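Local atomic coordinates of carboxylic ester hydrolase (Aspergillus niger, PDB entry 7K4O), a protein that hydrolyses ester bonds of tannins as a serine hydrolase of the tannase and feruloyl esterase family, probably releasing gallic acid. Residues A7-T11 and D12-K16; L271-I275 and S276-G280. One frame throughout, in Å; residues are numbered along the deposited sequence.

Contact 1: residues A7-T11 and D12-K16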
loop_
_atom_site.group_PDB
_atom_site.type_symbol
_atom_site.label_atom_id
_atom_site.label_comp_id
_atom_site.label_asym_id
_atom_site.label_seq_id
_atom_site.Cartn_x
_atom_site.Cartn_y
_atom_site.Cartn_z
ATOM N N ALA A 7 6.597 31.683 -14.868
ATOM C CA ALA A 7 6.304 32.951 -14.190
ATOM C C ALA A 7 4.943 33.485 -14.621
ATOM O O ALA A 7 4.274 34.130 -13.816
ATOM C CB ALA A 7 7.423 33.959 -14.433
ATOM N N GLU A 8 4.550 33.306 -15.876
ATOM C CA GLU A 8 3.233 33.805 -16.325
ATOM C C GLU A 8 2.092 32.943 -15.761
ATOM O O GLU A 8 1.011 33.509 -15.527
ATOM C CB GLU A 8 3.174 33.820 -17.850
ATOM C CG GLU A 8 4.076 34.888 -18.488
ATOM C CD GLU A 8 4.195 34.735 -20.006
ATOM O OE1 GLU A 8 3.616 33.767 -20.570
ATOM O OE2 GLU A 8 4.818 35.609 -20.632
ATOM N N LEU A 9 2.340 31.648 -15.647
ATOM C CA LEU A 9 1.341 30.633 -15.174
ATOM C C LEU A 9 1.077 30.821 -13.672
ATOM O O LEU A 9 -0.084 30.798 -13.217
ATOM C CB LEU A 9 1.883 29.238 -15.416
ATOM C CG LEU A 9 1.008 28.082 -14.890
ATOM C CD1 LEU A 9 -0.234 28.024 -15.655
ATOM C CD2 LEU A 9 1.721 26.767 -15.020
ATOM N N CYS A 10 2.140 31.103 -12.918
ATOM C CA CYS A 10 2.080 30.984 -11.449
ATOM C C CYS A 10 1.667 32.305 -10.815
ATOM O O CYS A 10 2.502 32.944 -10.113
ATOM C CB CYS A 10 3.407 30.467 -10.947
ATOM S SG CYS A 10 3.257 29.770 -9.273
ATOM N N THR A 11 0.419 32.685 -10.989
ATOM C CA THR A 11 -0.162 33.869 -10.361
ATOM C C THR A 11 -1.542 33.535 -9.830
ATOM O O THR A 11 -2.250 32.661 -10.390
ATOM C CB THR A 11 -0.264 35.060 -11.323
ATOM O OG1 THR A 11 -1.423 34.911 -12.154
ATOM C CG2 THR A 11 1.000 35.221 -12.154
ATOM N N ASP A 12 -1.974 34.276 -8.825
ATOM C CA ASP A 12 -3.303 34.036 -8.243
ATOM C C ASP A 12 -4.362 34.274 -9.317
ATOM O O ASP A 12 -5.344 33.522 -9.359
ATOM C CB ASP A 12 -3.543 34.936 -7.036
ATOM C CG ASP A 12 -2.798 34.570 -5.776
ATOM O OD1 ASP A 12 -2.115 33.534 -5.749
ATOM O OD2 ASP A 12 -2.920 35.371 -4.794
ATOM N N SER A 13 -4.192 35.289 -10.167
ATOM C CA SER A 13 -5.192 35.645 -11.191
ATOM C C SER A 13 -5.384 34.490 -12.177
ATOM O O SER A 13 -6.550 34.186 -12.506
ATOM C CB SER A 13 -4.791 36.933 -11.868
ATOM O OG SER A 13 -5.001 37.992 -10.948
ATOM N N ILE A 14 -4.285 33.894 -12.632
ATOM C CA ILE A 14 -4.349 32.794 -13.644
ATOM C C ILE A 14 -5.057 31.588 -13.006
ATOM O O ILE A 14 -5.970 30.997 -13.622
ATOM C CB ILE A 14 -2.959 32.434 -14.175
ATOM C CG1 ILE A 14 -2.427 33.568 -15.057
ATOM C CG2 ILE A 14 -2.987 31.093 -14.870
ATOM C CD1 ILE A 14 -3.107 33.690 -16.413
ATOM N N VAL A 15 -4.697 31.257 -11.784
ATOM C CA VAL A 15 -5.281 30.036 -11.147
ATOM C C VAL A 15 -6.734 30.291 -10.784
ATOM O O VAL A 15 -7.614 29.423 -11.040
ATOM C CB VAL A 15 -4.439 29.602 -9.949
ATOM C CG1 VAL A 15 -5.168 28.563 -9.125
ATOM C CG2 VAL A 15 -3.113 29.099 -10.403
ATOM N N LYS A 16 -7.072 31.458 -10.245
ATOM C CA LYS A 16 -8.473 31.729 -9.901
ATOM C C LYS A 16 -9.353 31.658 -11.149
ATOM O O LYS A 16 -10.470 31.097 -11.077
ATOM C CB LYS A 16 -8.613 33.122 -9.281
ATOM C CG LYS A 16 -8.225 33.200 -7.828
ATOM C CD LYS A 16 -8.297 34.631 -7.291
ATOM C CE LYS A 16 -7.680 34.745 -5.915
ATOM N NZ LYS A 16 -7.934 36.101 -5.362
#
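Thr11 caps the helix that starts at Asp12. Its OG1 accepts from Ile14 N at 3.1 Å, and the N-H points nearly straight at it (163°). The hydroxyl oxygen stands between the backbone N and the carbonyl carbon of Thr11 (chi1 81°), and from there it reaches over the first turn. The next residue, Val15, donates its N-H to Thr11 O, also at 3.1 Å. Side chain and carbonyl of one residue thus hold two successive N-H groups of helix 12-18. This is a classic N-cap.

The tighter side lies around Ile14. Its CB points toward residues 7-11, and its two branches part over the end of helix 6-9. CG1 rests on Glu8 O at 3.5 Å and lies 3.4 Å from Thr11 OG1. CG2 sits 3.4 Å from Leu9 O. The same CG2 meets Leu9 CD1 at 4.2 Å, a looser touch, with the two side chains crossing at about a right angle. Both side chains also pack on Val169 of helix 144-169. Between the helices Cys10 is the centre of an inverse gamma turn: Thr11 N donates to Leu9 O at 3.0 Å.

The other side is looser. Ser13 is exposed, and its CB comes no nearer than 3.9 Å to Thr11 OG1. Glu8 is exposed too, its OE1 turned back to Ser4 N, whereas Asp12 is the exception, held by a hydrogen bond from OD1 to Thr37 OG1 on strand 28-47. The chemistry implies a short link between two helices near the N-terminus. The hydroxyl cap satisfies Ile14 N at the start of the new helix, aliphatic groups cover carbonyls of the old helix end, and a disulfide from Cys10 to Cys58 ties the linking turn to strand 50-66.

Contact 2: residues L271-I275 and S276-G280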
loop_
_atom_site.group_PDB
_atom_site.type_symbol
_atom_site.label_atom_id
_atom_site.label_comp_id
_atom_site.label_asym_id
_atom_site.label_seq_id
_atom_site.Cartn_x
_atom_site.Cartn_y
_atom_site.Cartn_z
ATOM N N LEU A 271 6.790 -23.616 1.396
ATOM C CA LEU A 271 6.496 -25.027 1.079
ATOM C C LEU A 271 7.623 -25.939 1.620
ATOM O O LEU A 271 7.289 -27.054 2.042
ATOM C CB LEU A 271 6.359 -25.207 -0.427
ATOM C CG LEU A 271 5.090 -24.664 -1.074
ATOM C CD1 LEU A 271 5.337 -24.530 -2.559
ATOM C CD2 LEU A 271 3.874 -25.557 -0.827
ATOM N N ASP A 272 8.884 -25.535 1.542
ATOM C CA ASP A 272 10.005 -26.506 1.605
ATOM C C ASP A 272 10.932 -26.291 2.797
ATOM O O ASP A 272 11.771 -27.164 2.972
ATOM C CB ASP A 272 10.806 -26.479 0.305
ATOM C CG ASP A 272 10.011 -26.990 -0.872
ATOM O OD1 ASP A 272 9.041 -27.733 -0.657
ATOM O OD2 ASP A 272 10.352 -26.617 -2.016
ATOM N N PHE A 273 10.875 -25.199 3.553
ATOM C CA PHE A 273 11.811 -24.969 4.668
ATOM C C PHE A 273 11.112 -25.088 6.016
ATOM O O PHE A 273 10.104 -24.380 6.266
ATOM C CB PHE A 273 12.479 -23.617 4.545
ATOM C CG PHE A 273 13.432 -23.351 5.669
ATOM C CD1 PHE A 273 14.524 -24.203 5.876
ATOM C CD2 PHE A 273 13.263 -22.283 6.528
ATOM C CE1 PHE A 273 15.416 -23.959 6.912
ATOM C CE2 PHE A 273 14.149 -22.050 7.568
ATOM C CZ PHE A 273 15.227 -22.897 7.763
ATOM N N ASP A 274 11.652 -25.948 6.891
ATOM C CA ASP A 274 11.122 -26.151 8.261
ATOM C C ASP A 274 11.985 -25.383 9.233
ATOM O O ASP A 274 13.177 -25.757 9.394
ATOM C CB ASP A 274 11.122 -27.634 8.616
ATOM C CG ASP A 274 10.444 -27.945 9.945
ATOM O OD1 ASP A 274 10.295 -27.037 10.775
ATOM O OD2 ASP A 274 10.094 -29.117 10.134
ATOM N N ILE A 275 11.438 -24.374 9.907
ATOM C CA ILE A 275 12.254 -23.504 10.779
ATOM C C ILE A 275 12.630 -24.268 12.067
ATOM O O ILE A 275 13.446 -23.724 12.825
ATOM C CB ILE A 275 11.572 -22.160 11.115
ATOM C CG1 ILE A 275 10.291 -22.333 11.928
ATOM C CG2 ILE A 275 11.337 -21.339 9.841
ATOM C CD1 ILE A 275 9.775 -21.042 12.478
ATOM N N SER A 276 12.061 -25.444 12.312
ATOM C CA SER A 276 12.507 -26.310 13.458
ATOM C C SER A 276 14.023 -26.596 13.370
ATOM O O SER A 276 14.648 -26.767 14.434
ATOM C CB SER A 276 11.722 -27.579 13.517
ATOM O OG SER A 276 10.466 -27.330 14.126
ATOM N N THR A 277 14.606 -26.558 12.168
ATOM C CA THR A 277 16.064 -26.752 11.942
ATOM C C THR A 277 16.866 -25.628 12.583
ATOM O O THR A 277 18.105 -25.770 12.699
ATOM C CB THR A 277 16.385 -26.844 10.454
ATOM O OG1 THR A 277 16.037 -25.593 9.850
ATOM C CG2 THR A 277 15.649 -27.987 9.795
ATOM N N ILE A 278 16.232 -24.541 12.997
ATOM C CA ILE A 278 16.954 -23.363 13.556
ATOM C C ILE A 278 17.070 -23.509 15.076
ATOM O O ILE A 278 17.815 -22.739 15.690
ATOM C CB ILE A 278 16.258 -22.043 13.135
ATOM C CG1 ILE A 278 16.165 -21.965 11.611
ATOM C CG2 ILE A 278 16.982 -20.834 13.705
ATOM C CD1 ILE A 278 15.226 -20.883 11.099
ATOM N N GLU A 279 16.320 -24.425 15.676
ATOM C CA GLU A 279 16.380 -24.608 17.148
ATOM C C GLU A 279 17.835 -24.851 17.578
ATOM O O GLU A 279 18.510 -25.644 16.935
ATOM C CB GLU A 279 15.524 -25.772 17.612
ATOM C CG GLU A 279 15.392 -25.775 19.122
ATOM C CD GLU A 279 14.509 -26.870 19.675
ATOM O OE1 GLU A 279 14.737 -27.240 20.849
ATOM O OE2 GLU A 279 13.599 -27.338 18.944
ATOM N N GLY A 280 18.283 -24.129 18.595
ATOM C CA GLY A 280 19.639 -24.264 19.152
ATOM C C GLY A 280 20.623 -23.291 18.533
ATOM O O GLY A 280 21.700 -23.127 19.091
#
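Phe273 and Asp274 both place CG anti to the backbone N (chi1 180° and -173°), which carries ring and carboxylate forward along the chain to residues 276-278. Thr277 swings OG1 between its own N and carbonyl carbon (chi1 63°) and back to Asp274. There OG1 donates to Asp274 O at 2.9 Å, in the carbonyl plane. Thr277 N donates to the same oxygen at 3.2 Å from above that plane, so two bonds from one residue grip it. Asp274 OD1 accepts from Ser276 N at 2.8 Å, an Asx turn, met from above the carboxylate plane. Ile278 N closes the short 3-10 turn on Ile275 O at 2.9 Å.

The apolar part is made by Phe273, Ile275 and Ile278. Ile278 CD1 lies at the edge of the Phe273 ring, 3.9 Å from CE2, and equally close to Ile275 CB. Separately, Thr277 OG1 approaches ring atom CE1 obliquely at 3.4 Å.

The segment runs from the end of helix 266-272 towards strand 282-285. Phe273 packs on Thr248, Ala251 and Cys252 of helix 238-252, and Ile278 touches Glu247 there. On helix 300-310, Lys307 forms a salt bridge with Asp274 OD1 and bonds Ser276 OG, while Ile275 lies against Ala306. The turn joins both helices.

Contacts 1 and 2 lie on opposite sides of the chain's centre, with their own centres about 64 Å apart. They share no element. Neither is deep core: contact 1 is partly buried, with Leu9 and Val15 as its buried touching residues, whereas contact 2 is a surface contact in which Ile278 alone among those touching is buried. Each spans the end of a helix. In 7-16 a second helix starts after two linking residues, capped by a threonine hydroxyl, and a disulfide adds a covalent hold. In 271-280 a short 3-10 turn follows, begun by an Asx turn from an aspartate carboxylate, and an aromatic ring joins the packing. That carboxylate also pairs with Lys307, outside the contact.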